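Long-range contacts in 5-formaminoimidazole-4-carboxamide-1-(beta)-D-ribofuranosyl 5'-monophosphate synthetase (Methanocaldococcus jannaschii, PDB 2R7N), which catalyses the ATP- and formate-dependent formylation of AICAR to FAICAR without folates, a step of purine biosynthesis: residues Val139-Glu144 / Ile198-Val203; Asn206-Tyr211 / Gly224-Tyr229; Glu265-Gln270 / Glu302-Val307. All coordinates share one frame; numbering follows the deposited sequence.

Contact 1: Val139-Glu144 / Ile198-Val203; sequences VPKKYE and IEEYVV. With ADP (adenosine-5'-diphosphate), chain D.
Glu-200 grips Lys-141 twice, once with its backbone and once with its own carboxylate. Glu-200 N donates to Lys-141 O over 2.7 Å, while Lys-141 N returns an almost straight bond (176°) to the anti lone pair of Glu-200 OE1 at 3.0 Å. With CG anti to the backbone N (chi1 169°), the carboxylate takes the place of a main-chain carbonyl in a regular antiparallel pair. One step on, Lys-142 and Glu-199 form a non-hydrogen-bonded pair with side chains alongside each other. Lys-142 folds back to donate from NZ to Pro-140 O, leaving NZ 4.3 Å from Glu-199 OE1, which is hydrogen-bonded to His-197. The Tyr-143 ring turns an edge to the backbone of Glu-199 and Glu-200, and its hydroxyl bonds Asp-150. Pro-140 CG rests 3.4 Å from Glu-199 OE2. That oxygen accepts ADP N6 at 2.7 Å and is salt-bridged to Lys-156. Glu-200 O takes a second bond from N6, Val-202 N donates to N1, and ADP C2 lies over the centre of one face of the Tyr-201 ring. Two amino donations beside an accepting ring nitrogen are consistent with strand 197-200 and the loop after it recognising adenine.

Contact 2: Asn206-Tyr211 / Gly224-Tyr229; sequences NFCIHY and GMDKRY. With FAI (5-(formylamino)-1-(5-O-phosphono-beta-D-ribofuranosyl)-1H-imidazole-4-carboxamide), chain E.
Strands 206-211 and 224-229 run antiparallel, their short axes 4.6 Å apart at closest and 139° between directions, with Cys-208/Asp-226 and His-210/Gly-224 as hydrogen-bonded pairs around the non-hydrogen-bonded pair Ile-209/Met-225. Where His-210 meets Asp-226, the two side chains cross at about a right angle, yet the ring and carboxylate planes lie only 23° apart. His-210 NE2 donates to Asp-226 OD1 over 2.5 Å, meeting its anti side 25° out of the carboxylate plane. Asp-226 CG sits between its backbone N and carbonyl carbon, which swings the acid toward the histidine and turns OD2 to Arg-228. Arg-228 NH1 forms a 3.2 Å salt bridge with Asp-226 OD2, on its syn lone pair. The guanidinium is sandwiched: Cys-208 SG lies 3.4 Å above one face, and the carboxamide N2 of FAI approaches the opposite face, 3.1 Å from NH1. Asp-316 binds NH2. A leucine in place of Arg-228 would probably leave Asp-316 and the OD2 side of Asp-226 without their guanidinium partner, and remove the flat face met by the ligand carboxamide. Asn-206 OD1 receives Arg-228 N at 2.8 Å, nearly in line with its C=O, so a side chain continues the pairing. On the other face, Met-225 SD lies obliquely beside the Phe-207 ring in a Met-aromatic contact; Tyr-229 of a neighbouring subunit meets that ring edge-to-face. The two strands form a beta hairpin in the five-stranded antiparallel sheet, between strands 253-263 and 292-300.

Contact 3: Glu265-Gln270 / Glu302-Val307; sequences ESLLPQ and ENLELV. With FAI (5-(formylamino)-1-(5-O-phosphono-beta-D-ribofuranosyl)-1H-imidazole-4-carboxamide), chain B.
Gln-270 holds the backbone of the opposing segment with both ends of its amide. OE1 accepts Leu-306 N at 2.8 Å, in the carbonyl plane and on a lone pair, while NE2 donates to Leu-304 O at 3.0 Å, with that oxygen close to the amide plane of the glutamine. The two bonds therefore span Glu-305, whose side chain turns off the other way, and together they fix the rotation of the amide. A water adds a third hold: it donates to Gln-270 OE1 at 2.5 Å and to Leu-306 O at 2.6 Å, so OE1 accepts two hydrogens. CG of Gln-270 stands anti to its backbone N (chi1 -170°), and the chain beyond is extended, which carries the amide from the helix across to the strand. Beside this polar clasp lies an apolar one. Leu-267 crosses Leu-304 at about a right angle, CD1 lying 4.0 Å from Leu-304 CD2, and Leu-306 sets CB and CD1 against the glutamine amide. The arrangement is a helix start docked on an edge strand: a 3-10 turn at 265-267 leads into helix 268-285, and the partner is the turn that opens strand 306-312, an outermost strand of the five-stranded antiparallel sheet of the ATP-grasp region. Leu-304 enters it with positive phi (52°), as residues in tight turns can. Further out, Leu-306 is packed against Val-271 and Met-274 of the same helix and against Ile-263, while Leu-267 touches Cys-300. From the 3-10 turn ahead of the helix, Ser-266 OG donates to phosphate oxygen OP2 of FAI at 2.5 Å; Arg-264 joins it on that ligand, whose remaining partners include His-27 and Asn-258 of a neighbouring subunit.

The three contacts follow one another in series along the chain, each closing before the next opens, and all belong to the ATP-grasp region. Contact 1 lies in the four-stranded antiparallel sheet, while contacts 2 and 3 share the five-stranded one. Centres of contacts 1 and 2 are 20 Å apart, those of 1 and 3 are 19 Å, and those of 2 and 3 are 14 Å. Val-307 packs on Pro-140 and Val-202, joining contacts 1 and 3; Phe-207 meets Leu-306, and Met-225 meets Leu-268, joining 2 and 3. Contact 1 lines the ADP site, contact 2 faces one FAI, and contact 3 another, shared with a neighbouring subunit, so binding of this ligand probably depends on subunit association.

Contact 1: Val139-Glu144 / Ile198-Val203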
loop_
_atom_site.group_PDB
_atom_site.type_symbol
_atom_site.label_atom_id
_atom_site.label_comp_id
_atom_site.label_asym_id
_atom_site.label_seq_id
_atom_site.Cartn_x
_atom_site.Cartn_y
_atom_site.Cartn_z
ATOM N N VAL A 139 20.638 -8.901 -35.983
ATOM C CA VAL A 139 21.901 -9.070 -35.272
ATOM C C VAL A 139 22.992 -8.283 -36.002
ATOM O O VAL A 139 22.841 -7.963 -37.187
ATOM C CB VAL A 139 22.277 -10.560 -35.151
ATOM C CG1 VAL A 139 21.377 -11.248 -34.141
ATOM C CG2 VAL A 139 22.168 -11.246 -36.498
ATOM N N PRO A 140 24.083 -7.929 -35.301
ATOM C CA PRO A 140 25.168 -7.262 -36.037
ATOM C C PRO A 140 25.788 -8.212 -37.071
ATOM O O PRO A 140 25.826 -9.416 -36.838
ATOM C CB PRO A 140 26.184 -6.911 -34.949
ATOM C CG PRO A 140 25.846 -7.768 -33.781
ATOM C CD PRO A 140 24.392 -8.115 -33.875
ATOM N N LYS A 141 26.240 -7.683 -38.206
ATOM C CA LYS A 141 26.870 -8.523 -39.237
ATOM C C LYS A 141 28.086 -9.244 -38.680
ATOM O O LYS A 141 28.878 -8.657 -37.939
ATOM C CB LYS A 141 27.269 -7.701 -40.466
ATOM C CG LYS A 141 26.088 -7.203 -41.279
ATOM C CD LYS A 141 26.522 -6.519 -42.566
ATOM C CE LYS A 141 25.302 -6.041 -43.362
ATOM N NZ LYS A 141 25.658 -5.290 -44.607
ATOM N N LYS A 142 28.219 -10.521 -39.017
ATOM C CA LYS A 142 29.383 -11.298 -38.600
ATOM C C LYS A 142 30.502 -11.157 -39.623
ATOM O O LYS A 142 30.242 -10.896 -40.803
ATOM C CB LYS A 142 29.020 -12.772 -38.416
ATOM C CG LYS A 142 27.880 -13.013 -37.426
ATOM C CD LYS A 142 28.188 -12.418 -36.051
ATOM C CE LYS A 142 27.019 -12.567 -35.082
ATOM N NZ LYS A 142 25.850 -11.714 -35.447
ATOM N N TYR A 143 31.741 -11.317 -39.162
ATOM C CA TYR A 143 32.918 -11.254 -40.031
ATOM C C TYR A 143 33.837 -12.459 -39.842
ATOM O O TYR A 143 34.479 -12.621 -38.791
ATOM C CB TYR A 143 33.696 -9.961 -39.798
ATOM C CG TYR A 143 32.949 -8.739 -40.261
ATOM C CD1 TYR A 143 33.126 -8.241 -41.544
ATOM C CD2 TYR A 143 32.053 -8.086 -39.415
ATOM C CE1 TYR A 143 32.434 -7.123 -41.973
ATOM C CE2 TYR A 143 31.360 -6.971 -39.832
ATOM C CZ TYR A 143 31.554 -6.490 -41.108
ATOM O OH TYR A 143 30.860 -5.376 -41.522
ATOM N N GLU A 144 33.906 -13.291 -40.876
ATOM C CA GLU A 144 34.684 -14.526 -40.810
ATOM C C GLU A 144 36.138 -14.273 -40.410
ATOM O O GLU A 144 36.630 -14.869 -39.446
ATOM C CB GLU A 144 34.591 -15.297 -42.131
ATOM C CG GLU A 144 33.164 -15.464 -42.656
ATOM C CD GLU A 144 32.170 -15.864 -41.568
ATOM O OE1 GLU A 144 31.144 -15.160 -41.409
ATOM O OE2 GLU A 144 32.420 -16.873 -40.866
ATOM N N ILE A 198 34.470 -11.489 -34.635
ATOM C CA ILE A 198 34.469 -10.138 -35.166
ATOM C C ILE A 198 33.093 -9.827 -35.685
ATOM O O ILE A 198 32.573 -10.558 -36.532
ATOM C CB ILE A 198 35.437 -10.006 -36.365
ATOM C CG1 ILE A 198 36.845 -10.469 -35.979
ATOM C CG2 ILE A 198 35.423 -8.573 -36.931
ATOM C CD1 ILE A 198 37.679 -10.905 -37.152
ATOM N N GLU A 199 32.498 -8.744 -35.197
ATOM C CA GLU A 199 31.193 -8.352 -35.695
ATOM C C GLU A 199 31.060 -6.858 -35.916
ATOM O O GLU A 199 31.813 -6.042 -35.357
ATOM C CB GLU A 199 30.074 -8.853 -34.769
ATOM C CG GLU A 199 30.233 -8.481 -33.289
ATOM C CD GLU A 199 28.984 -8.793 -32.458
ATOM O OE1 GLU A 199 28.436 -9.909 -32.589
ATOM O OE2 GLU A 199 28.549 -7.918 -31.676
ATOM N N GLU A 200 30.087 -6.513 -36.743
ATOM C CA GLU A 200 29.710 -5.129 -36.965
ATOM C C GLU A 200 29.568 -4.384 -35.646
ATOM O O GLU A 200 28.860 -4.827 -34.751
ATOM C CB GLU A 200 28.373 -5.087 -37.693
ATOM C CG GLU A 200 27.768 -3.725 -37.739
ATOM C CD GLU A 200 26.491 -3.690 -38.545
ATOM O OE1 GLU A 200 25.880 -4.770 -38.788
ATOM O OE2 GLU A 200 26.099 -2.565 -38.924
ATOM N N TYR A 201 30.254 -3.260 -35.518
ATOM C CA TYR A 201 30.082 -2.418 -34.353
ATOM C C TYR A 201 28.807 -1.634 -34.582
ATOM O O TYR A 201 28.761 -0.758 -35.449
ATOM C CB TYR A 201 31.271 -1.467 -34.174
ATOM C CG TYR A 201 31.227 -0.729 -32.865
ATOM C CD1 TYR A 201 31.953 -1.174 -31.770
ATOM C CD2 TYR A 201 30.435 0.399 -32.710
ATOM C CE1 TYR A 201 31.900 -0.503 -30.556
ATOM C CE2 TYR A 201 30.374 1.073 -31.502
ATOM C CZ TYR A 201 31.105 0.622 -30.432
ATOM O OH TYR A 201 31.054 1.299 -29.231
ATOM N N VAL A 202 27.754 -1.971 -33.841
ATOM C CA VAL A 202 26.493 -1.250 -33.991
ATOM C C VAL A 202 26.546 0.008 -33.137
ATOM O O VAL A 202 26.845 -0.060 -31.947
ATOM C CB VAL A 202 25.271 -2.117 -33.620
ATOM C CG1 VAL A 202 24.005 -1.271 -33.595
ATOM C CG2 VAL A 202 25.124 -3.279 -34.604
ATOM N N VAL A 203 26.281 1.155 -33.755
ATOM C CA VAL A 203 26.378 2.428 -33.048
ATOM C C VAL A 203 24.991 2.957 -32.718
ATOM O O VAL A 203 24.244 3.390 -33.594
ATOM C CB VAL A 203 27.184 3.486 -33.847
ATOM C CG1 VAL A 203 27.232 4.830 -33.093
ATOM C CG2 VAL A 203 28.591 2.978 -34.130
HETATM P PB ADP D . 27.889 -9.807 -22.655
HETATM O O1B ADP D . 27.224 -11.078 -23.145
HETATM O O2B ADP D . 29.364 -9.962 -22.337
HETATM O O3B ADP D . 27.094 -9.075 -21.587
HETATM P PA ADP D . 28.998 -8.782 -25.032
HETATM O O1A ADP D . 28.410 -9.249 -26.342
HETATM O O2A ADP D . 30.218 -9.408 -24.414
HETATM O O3A ADP D . 27.820 -8.812 -23.933
HETATM O "O5'" ADP D . 29.367 -7.233 -25.193
HETATM C "C5'" ADP D . 30.054 -6.591 -24.135
HETATM C "C4'" ADP D . 29.718 -5.118 -24.261
HETATM O "O4'" ADP D . 30.353 -4.587 -25.430
HETATM C "C3'" ADP D . 28.221 -4.906 -24.452
HETATM O "O3'" ADP D . 27.555 -4.676 -23.209
HETATM C "C2'" ADP D . 28.139 -3.710 -25.381
HETATM O "O2'" ADP D . 28.094 -2.494 -24.635
HETATM C "C1'" ADP D . 29.443 -3.782 -26.172
HETATM N N9 ADP D . 29.099 -4.448 -27.432
HETATM C C8 ADP D . 28.908 -5.767 -27.615
HETATM N N7 ADP D . 28.563 -6.027 -28.906
HETATM C C5 ADP D . 28.526 -4.848 -29.562
HETATM C C6 ADP D . 28.249 -4.401 -30.944
HETATM N N6 ADP D . 27.914 -5.279 -31.923
HETATM N N1 ADP D . 28.312 -3.081 -31.196
HETATM C C2 ADP D . 28.633 -2.186 -30.240
HETATM N N3 ADP D . 28.909 -2.516 -28.967
HETATM C C4 ADP D . 28.866 -3.811 -28.578
#

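Contact 2: Asn206-Tyr211 / Gly224-Tyr229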
loop_
_atom_site.group_PDB
_atom_site.type_symbol
_atom_site.label_atom_id
_atom_site.label_comp_id
_atom_site.label_asym_id
_atom_site.label_seq_id
_atom_site.Cartn_x
_atom_site.Cartn_y
_atom_site.Cartn_z
ATOM N N ASN A 206 21.832 1.572 -26.086
ATOM C CA ASN A 206 21.674 0.289 -25.416
ATOM C C ASN A 206 20.376 0.142 -24.632
ATOM O O ASN A 206 20.097 0.902 -23.693
ATOM C CB ASN A 206 22.829 0.094 -24.436
ATOM C CG ASN A 206 22.773 -1.244 -23.720
ATOM O OD1 ASN A 206 23.250 -1.369 -22.587
ATOM N ND2 ASN A 206 22.221 -2.263 -24.388
ATOM N N PHE A 207 19.591 -0.852 -25.026
ATOM C CA PHE A 207 18.446 -1.290 -24.257
ATOM C C PHE A 207 18.575 -2.794 -24.010
ATOM O O PHE A 207 18.398 -3.584 -24.928
ATOM C CB PHE A 207 17.167 -1.016 -25.027
ATOM C CG PHE A 207 16.885 0.445 -25.247
ATOM C CD1 PHE A 207 16.177 1.177 -24.304
ATOM C CD2 PHE A 207 17.301 1.083 -26.409
ATOM C CE1 PHE A 207 15.894 2.522 -24.507
ATOM C CE2 PHE A 207 17.025 2.433 -26.615
ATOM C CZ PHE A 207 16.325 3.152 -25.662
ATOM N N CYS A 208 18.925 -3.183 -22.785
ATOM C CA CYS A 208 18.814 -4.577 -22.382
ATOM C C CYS A 208 17.377 -4.797 -21.894
ATOM O O CYS A 208 16.968 -4.286 -20.854
ATOM C CB CYS A 208 19.845 -4.924 -21.320
ATOM S SG CYS A 208 21.544 -4.437 -21.783
ATOM N N ILE A 209 16.613 -5.535 -22.689
ATOM C CA ILE A 209 15.167 -5.641 -22.533
ATOM C C ILE A 209 14.785 -6.939 -21.878
ATOM O O ILE A 209 15.007 -8.020 -22.434
ATOM C CB ILE A 209 14.474 -5.625 -23.894
ATOM C CG1 ILE A 209 14.831 -4.336 -24.648
ATOM C CG2 ILE A 209 12.987 -5.768 -23.706
ATOM C CD1 ILE A 209 14.450 -4.356 -26.107
ATOM N N HIS A 210 14.190 -6.838 -20.699
ATOM C CA HIS A 210 13.884 -8.031 -19.925
ATOM C C HIS A 210 12.445 -8.490 -20.148
ATOM O O HIS A 210 11.495 -7.761 -19.871
ATOM C CB HIS A 210 14.200 -7.781 -18.457
ATOM C CG HIS A 210 15.547 -7.161 -18.243
ATOM N ND1 HIS A 210 16.702 -7.906 -18.142
ATOM C CD2 HIS A 210 15.925 -5.865 -18.138
ATOM C CE1 HIS A 210 17.732 -7.097 -17.971
ATOM N NE2 HIS A 210 17.288 -5.852 -17.969
ATOM N N TYR A 211 12.300 -9.691 -20.699
ATOM C CA TYR A 211 10.983 -10.257 -20.948
ATOM C C TYR A 211 10.719 -11.409 -20.001
ATOM O O TYR A 211 11.630 -11.963 -19.390
ATOM C CB TYR A 211 10.843 -10.815 -22.368
ATOM C CG TYR A 211 11.170 -9.895 -23.511
ATOM C CD1 TYR A 211 10.165 -9.313 -24.260
ATOM C CD2 TYR A 211 12.496 -9.648 -23.879
ATOM C CE1 TYR A 211 10.465 -8.489 -25.336
ATOM C CE2 TYR A 211 12.807 -8.820 -24.955
ATOM C CZ TYR A 211 11.788 -8.246 -25.676
ATOM O OH TYR A 211 12.084 -7.433 -26.745
ATOM N N GLY A 224 11.142 -5.036 -17.840
ATOM C CA GLY A 224 11.947 -3.829 -17.727
ATOM C C GLY A 224 13.105 -3.705 -18.699
ATOM O O GLY A 224 13.265 -4.516 -19.617
ATOM N N MET A 225 13.926 -2.685 -18.469
ATOM C CA MET A 225 15.014 -2.343 -19.366
ATOM C C MET A 225 16.100 -1.634 -18.591
ATOM O O MET A 225 15.821 -0.772 -17.749
ATOM C CB MET A 225 14.528 -1.401 -20.475
ATOM C CG MET A 225 13.437 -1.956 -21.363
ATOM S SD MET A 225 13.146 -0.801 -22.702
ATOM C CE MET A 225 11.834 -1.677 -23.576
ATOM N N ASP A 226 17.341 -1.986 -18.895
ATOM C CA ASP A 226 18.483 -1.281 -18.362
ATOM C C ASP A 226 19.506 -1.077 -19.476
ATOM O O ASP A 226 19.508 -1.779 -20.490
ATOM C CB ASP A 226 19.127 -2.099 -17.245
ATOM C CG ASP A 226 19.895 -3.313 -17.780
ATOM O OD1 ASP A 226 19.230 -4.251 -18.270
ATOM O OD2 ASP A 226 21.153 -3.330 -17.707
ATOM N N LYS A 227 20.396 -0.122 -19.274
ATOM C CA LYS A 227 21.571 -0.058 -20.101
ATOM C C LYS A 227 22.764 -0.407 -19.232
ATOM O O LYS A 227 22.820 -0.031 -18.060
ATOM C CB LYS A 227 21.728 1.311 -20.751
ATOM C CG LYS A 227 22.053 2.414 -19.802
ATOM C CD LYS A 227 22.516 3.664 -20.544
ATOM C CE LYS A 227 23.166 4.603 -19.558
ATOM N NZ LYS A 227 23.888 5.698 -20.195
ATOM N N ARG A 228 23.690 -1.159 -19.815
ATOM C CA ARG A 228 24.907 -1.572 -19.145
ATOM C C ARG A 228 25.767 -0.394 -18.752
ATOM O O ARG A 228 25.844 0.624 -19.451
ATOM C CB ARG A 228 25.748 -2.464 -20.059
ATOM C CG ARG A 228 24.984 -3.605 -20.660
ATOM C CD ARG A 228 24.442 -4.434 -19.557
ATOM N NE ARG A 228 24.251 -5.817 -19.948
ATOM C CZ ARG A 228 23.327 -6.602 -19.411
ATOM N NH1 ARG A 228 22.517 -6.109 -18.484
ATOM N NH2 ARG A 228 23.209 -7.866 -19.812
ATOM N N TYR A 229 26.447 -0.581 -17.634
ATOM C CA TYR A 229 27.407 0.357 -17.131
ATOM C C TYR A 229 28.699 -0.444 -17.040
ATOM O O TYR A 229 28.858 -1.310 -16.162
ATOM C CB TYR A 229 26.952 0.817 -15.763
ATOM C CG TYR A 229 27.583 2.080 -15.289
ATOM C CD1 TYR A 229 27.839 3.114 -16.165
ATOM C CD2 TYR A 229 27.878 2.262 -13.948
ATOM C CE1 TYR A 229 28.397 4.291 -15.724
ATOM C CE2 TYR A 229 28.431 3.435 -13.498
ATOM C CZ TYR A 229 28.695 4.441 -14.396
ATOM O OH TYR A 229 29.265 5.611 -13.964
HETATM O OP2 FAI E . 28.726 -11.418 -10.931
HETATM P P FAI E . 29.143 -12.712 -11.816
HETATM O OP1 FAI E . 29.054 -13.959 -10.803
HETATM O OP3 FAI E . 30.513 -12.603 -12.381
HETATM O O3 FAI E . 28.026 -12.897 -12.932
HETATM C C4 FAI E . 28.120 -14.042 -13.785
HETATM C C FAI E . 27.694 -13.681 -15.214
HETATM O O FAI E . 26.669 -12.706 -15.033
HETATM C C3 FAI E . 28.811 -13.004 -16.034
HETATM O "O3'" FAI E . 29.077 -13.821 -17.181
HETATM C C2 FAI E . 28.222 -11.661 -16.475
HETATM O "O2'" FAI E . 28.294 -11.530 -17.902
HETATM C C1 FAI E . 26.750 -11.752 -16.087
HETATM N N FAI E . 26.330 -10.529 -15.388
HETATM C C5 FAI E . 26.611 -10.258 -14.108
HETATM N N1 FAI E . 26.072 -9.084 -13.775
HETATM C C3A FAI E . 25.449 -8.611 -14.847
HETATM C C6 FAI E . 24.722 -7.276 -14.838
HETATM O O5 FAI E . 24.615 -6.677 -13.766
HETATM N N2 FAI E . 24.251 -6.834 -16.013
HETATM C C7A FAI E . 25.608 -9.519 -15.876
HETATM N N3 FAI E . 25.113 -9.436 -17.116
HETATM C C8 FAI E . 24.177 -10.312 -17.555
HETATM O O6 FAI E . 23.675 -11.265 -16.931
HETATM O O HOH W 1 25.427 1.161 -22.649
#

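Contact 3: Glu265-Gln270 / Glu302-Val307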
loop_
_atom_site.group_PDB
_atom_site.type_symbol
_atom_site.label_atom_id
_atom_site.label_comp_id
_atom_site.label_asym_id
_atom_site.label_seq_id
_atom_site.Cartn_x
_atom_site.Cartn_y
_atom_site.Cartn_z
ATOM N N GLU A 265 8.021 4.889 -26.721
ATOM C CA GLU A 265 6.868 3.999 -26.592
ATOM C C GLU A 265 6.499 3.361 -27.923
ATOM O O GLU A 265 6.175 2.178 -27.974
ATOM C CB GLU A 265 5.659 4.718 -25.961
ATOM C CG GLU A 265 4.525 3.772 -25.547
ATOM C CD GLU A 265 3.350 4.494 -24.914
ATOM O OE1 GLU A 265 3.542 5.161 -23.865
ATOM O OE2 GLU A 265 2.230 4.382 -25.473
ATOM N N SER A 266 6.594 4.139 -29.001
ATOM C CA SER A 266 6.335 3.637 -30.347
ATOM C C SER A 266 7.244 2.483 -30.787
ATOM O O SER A 266 7.059 1.921 -31.872
ATOM C CB SER A 266 6.423 4.773 -31.361
ATOM O OG SER A 266 7.681 5.423 -31.287
ATOM N N LEU A 267 8.215 2.114 -29.954
ATOM C CA LEU A 267 9.118 1.012 -30.293
ATOM C C LEU A 267 8.765 -0.244 -29.523
ATOM O O LEU A 267 9.416 -1.286 -29.668
ATOM C CB LEU A 267 10.580 1.394 -30.041
ATOM C CG LEU A 267 11.093 2.638 -30.774
ATOM C CD1 LEU A 267 12.561 2.940 -30.449
ATOM C CD2 LEU A 267 10.882 2.486 -32.267
ATOM N N LEU A 268 7.729 -0.149 -28.698
ATOM C CA LEU A 268 7.277 -1.310 -27.935
ATOM C C LEU A 268 6.677 -2.402 -28.822
ATOM O O LEU A 268 6.843 -3.599 -28.546
ATOM C CB LEU A 268 6.286 -0.877 -26.864
ATOM C CG LEU A 268 6.989 -0.028 -25.811
ATOM C CD1 LEU A 268 5.951 0.614 -24.880
ATOM C CD2 LEU A 268 7.948 -0.931 -25.065
ATOM N N PRO A 269 5.943 -1.997 -29.871
ATOM C CA PRO A 269 5.477 -2.985 -30.830
ATOM C C PRO A 269 6.649 -3.787 -31.394
ATOM O O PRO A 269 6.558 -5.015 -31.542
ATOM C CB PRO A 269 4.810 -2.136 -31.916
ATOM C CG PRO A 269 4.395 -0.873 -31.222
ATOM C CD PRO A 269 5.439 -0.642 -30.156
ATOM N N GLN A 270 7.755 -3.107 -31.677
ATOM C CA GLN A 270 8.950 -3.798 -32.152
ATOM C C GLN A 270 9.494 -4.672 -31.035
ATOM O O GLN A 270 9.791 -5.845 -31.236
ATOM C CB GLN A 270 10.015 -2.798 -32.612
ATOM C CG GLN A 270 11.194 -3.436 -33.334
ATOM C CD GLN A 270 12.341 -2.466 -33.576
ATOM O OE1 GLN A 270 13.484 -2.882 -33.781
ATOM N NE2 GLN A 270 12.042 -1.172 -33.553
ATOM N N GLU A 302 20.110 4.460 -35.474
ATOM C CA GLU A 302 19.418 5.721 -35.718
ATOM C C GLU A 302 18.189 5.535 -36.592
ATOM O O GLU A 302 17.369 6.444 -36.741
ATOM C CB GLU A 302 20.361 6.757 -36.330
ATOM C CG GLU A 302 21.147 6.275 -37.549
ATOM C CD GLU A 302 21.763 7.425 -38.326
ATOM O OE1 GLU A 302 22.609 8.151 -37.764
ATOM O OE2 GLU A 302 21.394 7.606 -39.506
ATOM N N ASN A 303 18.057 4.352 -37.168
ATOM C CA ASN A 303 16.871 4.042 -37.947
ATOM C C ASN A 303 15.810 3.387 -37.073
ATOM O O ASN A 303 14.907 2.712 -37.573
ATOM C CB ASN A 303 17.230 3.151 -39.127
ATOM C CG ASN A 303 18.076 3.870 -40.152
ATOM O OD1 ASN A 303 17.761 4.993 -40.554
ATOM N ND2 ASN A 303 19.158 3.228 -40.584
ATOM N N LEU A 304 15.944 3.596 -35.763
ATOM C CA LEU A 304 15.030 3.048 -34.763
ATOM C C LEU A 304 14.858 1.543 -34.927
ATOM O O LEU A 304 13.772 1.011 -34.730
ATOM C CB LEU A 304 13.680 3.771 -34.808
ATOM C CG LEU A 304 13.748 5.277 -34.518
ATOM C CD1 LEU A 304 12.485 5.996 -34.961
ATOM C CD2 LEU A 304 14.032 5.551 -33.055
ATOM N N GLU A 305 15.937 0.866 -35.312
ATOM C CA GLU A 305 15.930 -0.582 -35.434
ATOM C C GLU A 305 16.744 -1.117 -34.300
ATOM O O GLU A 305 17.856 -0.650 -34.062
ATOM C CB GLU A 305 16.564 -1.036 -36.745
ATOM C CG GLU A 305 15.865 -0.525 -37.996
ATOM C CD GLU A 305 16.750 -0.579 -39.245
ATOM O OE1 GLU A 305 17.881 -1.130 -39.193
ATOM O OE2 GLU A 305 16.303 -0.056 -40.285
ATOM N N LEU A 306 16.194 -2.093 -33.589
ATOM C CA LEU A 306 16.890 -2.679 -32.457
ATOM C C LEU A 306 17.674 -3.890 -32.912
ATOM O O LEU A 306 17.120 -4.834 -33.470
ATOM C CB LEU A 306 15.902 -3.089 -31.360
ATOM C CG LEU A 306 15.227 -2.008 -30.511
ATOM C CD1 LEU A 306 13.909 -2.541 -29.970
ATOM C CD2 LEU A 306 16.155 -1.569 -29.379
ATOM N N VAL A 307 18.970 -3.863 -32.652
ATOM C CA VAL A 307 19.847 -4.912 -33.105
ATOM C C VAL A 307 20.360 -5.665 -31.891
ATOM O O VAL A 307 20.981 -5.086 -31.005
ATOM C CB VAL A 307 21.046 -4.328 -33.910
ATOM C CG1 VAL A 307 22.006 -5.446 -34.331
ATOM C CG2 VAL A 307 20.549 -3.542 -35.126
HETATM O OP2 FAI B . 7.085 7.851 -31.036
HETATM P P FAI B . 6.628 9.067 -32.006
HETATM O OP1 FAI B . 5.128 8.701 -32.460
HETATM O OP3 FAI B . 7.506 9.214 -33.195
HETATM O O3 FAI B . 6.568 10.383 -31.114
HETATM C C4 FAI B . 6.091 11.584 -31.727
HETATM C C FAI B . 6.879 12.795 -31.217
HETATM O O FAI B . 7.176 12.470 -29.861
HETATM C C3 FAI B . 8.231 12.993 -31.932
HETATM O "O3'" FAI B . 8.217 14.282 -32.560
HETATM C C2 FAI B . 9.279 12.968 -30.815
HETATM O "O2'" FAI B . 10.076 14.161 -30.853
HETATM C C1 FAI B . 8.458 12.995 -29.531
HETATM N N FAI B . 8.944 11.972 -28.593
HETATM C C5 FAI B . 8.672 10.666 -28.696
HETATM N N1 FAI B . 9.244 10.013 -27.682
HETATM C C3A FAI B . 9.879 10.909 -26.938
HETATM C C6 FAI B . 10.657 10.520 -25.691
HETATM O O5 FAI B . 10.595 9.352 -25.304
HETATM N N2 FAI B . 11.375 11.486 -25.099
HETATM C C7A FAI B . 9.697 12.154 -27.508
HETATM N N3 FAI B . 10.150 13.329 -27.055
HETATM C C8 FAI B . 9.295 14.286 -26.619
HETATM O O6 FAI B . 8.051 14.236 -26.581
HETATM O O HOH W 2 14.711 -4.956 -34.536
#